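Local coordinates for protein fatty acid synthase 1, isoform A (Drosophila melanogaster, PDB 6FN6) that probably makes long-chain saturated fatty acids from acetyl-CoA and malonyl-CoA with NADPH, the region here holding its dehydratase, enoylreductase and ketoreductase domains, at residues P386-L391 with T422-V427. Residues are numbered along the deposited sequence; the frame is centred on the assembly and turned at random.
Sequences PDTKTL and TKFGFV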
loop_
_atom_site.group_PDB
_atom_site.type_symbol
_atom_site.label_atom_id
_atom_site.label_comp_id
_atom_site.label_asym_id
_atom_site.label_seq_id
_atom_site.Cartn_x
_atom_site.Cartn_y
_atom_site.Cartn_z
ATOM N N PRO A 386 23.484 -83.471 -23.063
ATOM C CA PRO A 386 23.914 -84.838 -23.379
ATOM C C PRO A 386 25.428 -84.951 -23.526
ATOM O O PRO A 386 26.014 -85.960 -23.134
ATOM C CB PRO A 386 23.207 -85.128 -24.704
ATOM C CG PRO A 386 23.045 -83.797 -25.340
ATOM C CD PRO A 386 22.824 -82.824 -24.213
ATOM N N ASP A 387 26.047 -83.921 -24.094
ATOM C CA ASP A 387 27.494 -83.894 -24.272
ATOM C C ASP A 387 28.151 -83.062 -23.174
ATOM O O ASP A 387 27.570 -82.096 -22.678
ATOM C CB ASP A 387 27.861 -83.342 -25.653
ATOM C CG ASP A 387 27.281 -81.960 -25.909
ATOM O OD1 ASP A 387 27.374 -81.088 -25.018
ATOM O OD2 ASP A 387 26.729 -81.744 -27.009
ATOM N N THR A 388 29.363 -83.451 -22.794
ATOM C CA THR A 388 30.079 -82.793 -21.707
ATOM C C THR A 388 30.910 -81.621 -22.226
ATOM O O THR A 388 31.562 -80.921 -21.453
ATOM C CB THR A 388 31.016 -83.773 -20.975
ATOM O OG1 THR A 388 32.100 -84.135 -21.840
ATOM C CG2 THR A 388 30.266 -85.029 -20.561
ATOM N N LYS A 389 30.884 -81.414 -23.538
ATOM C CA LYS A 389 31.723 -80.406 -24.171
ATOM C C LYS A 389 31.439 -79.008 -23.622
ATOM O O LYS A 389 32.353 -78.199 -23.467
ATOM C CB LYS A 389 31.527 -80.446 -25.688
ATOM C CG LYS A 389 32.285 -81.591 -26.351
ATOM C CD LYS A 389 31.829 -81.841 -27.779
ATOM C CE LYS A 389 32.626 -82.974 -28.409
ATOM N NZ LYS A 389 32.136 -83.332 -29.767
ATOM N N THR A 390 30.171 -78.725 -23.332
ATOM C CA THR A 390 29.793 -77.443 -22.746
ATOM C C THR A 390 30.508 -77.260 -21.409
ATOM O O THR A 390 31.089 -76.210 -21.140
ATOM C CB THR A 390 28.267 -77.338 -22.541
ATOM O OG1 THR A 390 27.596 -77.561 -23.787
ATOM C CG2 THR A 390 27.885 -75.966 -22.008
ATOM N N LEU A 391 30.457 -78.295 -20.577
ATOM C CA LEU A 391 31.129 -78.279 -19.283
ATOM C C LEU A 391 32.639 -78.144 -19.437
ATOM O O LEU A 391 33.269 -77.329 -18.763
ATOM C CB LEU A 391 30.799 -79.553 -18.502
ATOM C CG LEU A 391 31.531 -79.756 -17.173
ATOM C CD1 LEU A 391 31.204 -78.642 -16.199
ATOM C CD2 LEU A 391 31.184 -81.113 -16.575
ATOM N N THR A 422 32.067 -84.897 -10.312
ATOM C CA THR A 422 33.092 -85.762 -9.743
ATOM C C THR A 422 33.977 -86.294 -10.867
ATOM O O THR A 422 35.200 -86.351 -10.737
ATOM C CB THR A 422 32.479 -86.941 -8.957
ATOM O OG1 THR A 422 31.626 -86.439 -7.923
ATOM C CG2 THR A 422 33.568 -87.800 -8.327
ATOM N N LYS A 423 33.346 -86.682 -11.970
ATOM C CA LYS A 423 34.064 -87.224 -13.115
ATOM C C LYS A 423 35.112 -86.253 -13.639
ATOM O O LYS A 423 36.189 -86.668 -14.066
ATOM C CB LYS A 423 33.075 -87.566 -14.234
ATOM C CG LYS A 423 33.720 -87.981 -15.552
ATOM C CD LYS A 423 32.668 -88.225 -16.616
ATOM C CE LYS A 423 33.294 -88.532 -17.967
ATOM N NZ LYS A 423 32.266 -88.586 -19.042
ATOM N N PHE A 424 34.797 -84.963 -13.607
ATOM C CA PHE A 424 35.710 -83.948 -14.120
ATOM C C PHE A 424 36.543 -83.304 -13.015
ATOM O O PHE A 424 37.170 -82.267 -13.226
ATOM C CB PHE A 424 34.932 -82.888 -14.900
ATOM C CG PHE A 424 34.557 -83.326 -16.288
ATOM C CD1 PHE A 424 35.375 -83.023 -17.365
ATOM C CD2 PHE A 424 33.404 -84.059 -16.515
ATOM C CE1 PHE A 424 35.043 -83.431 -18.645
ATOM C CE2 PHE A 424 33.067 -84.468 -17.793
ATOM C CZ PHE A 424 33.890 -84.153 -18.858
ATOM N N GLY A 425 36.552 -83.927 -11.842
ATOM C CA GLY A 425 37.439 -83.509 -10.770
ATOM C C GLY A 425 36.969 -82.316 -9.964
ATOM O O GLY A 425 37.757 -81.689 -9.253
ATOM N N PHE A 426 35.686 -81.994 -10.080
ATOM C CA PHE A 426 35.117 -80.858 -9.368
ATOM C C PHE A 426 34.313 -81.329 -8.162
ATOM O O PHE A 426 33.821 -82.456 -8.133
ATOM C CB PHE A 426 34.239 -80.023 -10.302
ATOM C CG PHE A 426 34.999 -78.983 -11.067
ATOM C CD1 PHE A 426 35.908 -79.349 -12.044
ATOM C CD2 PHE A 426 34.814 -77.638 -10.802
ATOM C CE1 PHE A 426 36.613 -78.392 -12.747
ATOM C CE2 PHE A 426 35.513 -76.679 -11.501
ATOM C CZ PHE A 426 36.415 -77.055 -12.473
ATOM N N VAL A 427 34.198 -80.459 -7.164
ATOM C CA VAL A 427 33.430 -80.765 -5.966
ATOM C C VAL A 427 32.345 -79.707 -5.782
ATOM O O VAL A 427 32.540 -78.538 -6.112
ATOM C CB VAL A 427 34.345 -80.845 -4.725
ATOM C CG1 VAL A 427 34.927 -79.475 -4.390
ATOM C CG2 VAL A 427 33.586 -81.410 -3.534
#
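The ring of F424 reaches across to T388, just before helix 389-395, and L391 in its first turn, and van der Waals contact with these two side chains carries the junction. L391 lays its CD2 methyl over one face in a CH-pi contact, 4.1 Å from the F424 ring centroid and 29° off the ring normal, displaced toward one side (L391 CD2 to F424 CD2, 3.7 Å). With CG anti to the backbone N (chi1 174°), the leucine extends toward the ring, and chi2 near 61° sets CD2 over the face.

T388 meets the far end of the ring: its CB stands 3.6 Å from F424 CZ, and its OG1 comes to the edge, near the plane, 3.5 Å from CZ. The hydroxyl also makes a weak hydrogen bond to E392 one turn on. L420 touches both T388 and L391; E392 and I395 adjoin F424.

More peripherally, NZ of the extended K423 ends 4.4 Å from T388 CG2.

F424 is the first residue to leave helical geometry after helix 410-423, and G425, at positive phi, follows as C' of a Schellman motif: G425 N bonds T422 O at 3.0 Å, and F426 N makes the defining bond to the carbonyl one residue further back. The contact thus joins helices following strands 374-380 and 402-409 in a sheet whose 3-2-1-4-5-7-6 core order is that of class I methyltransferases, consistent with the pseudo-methyltransferase domain of animal fatty acid synthases.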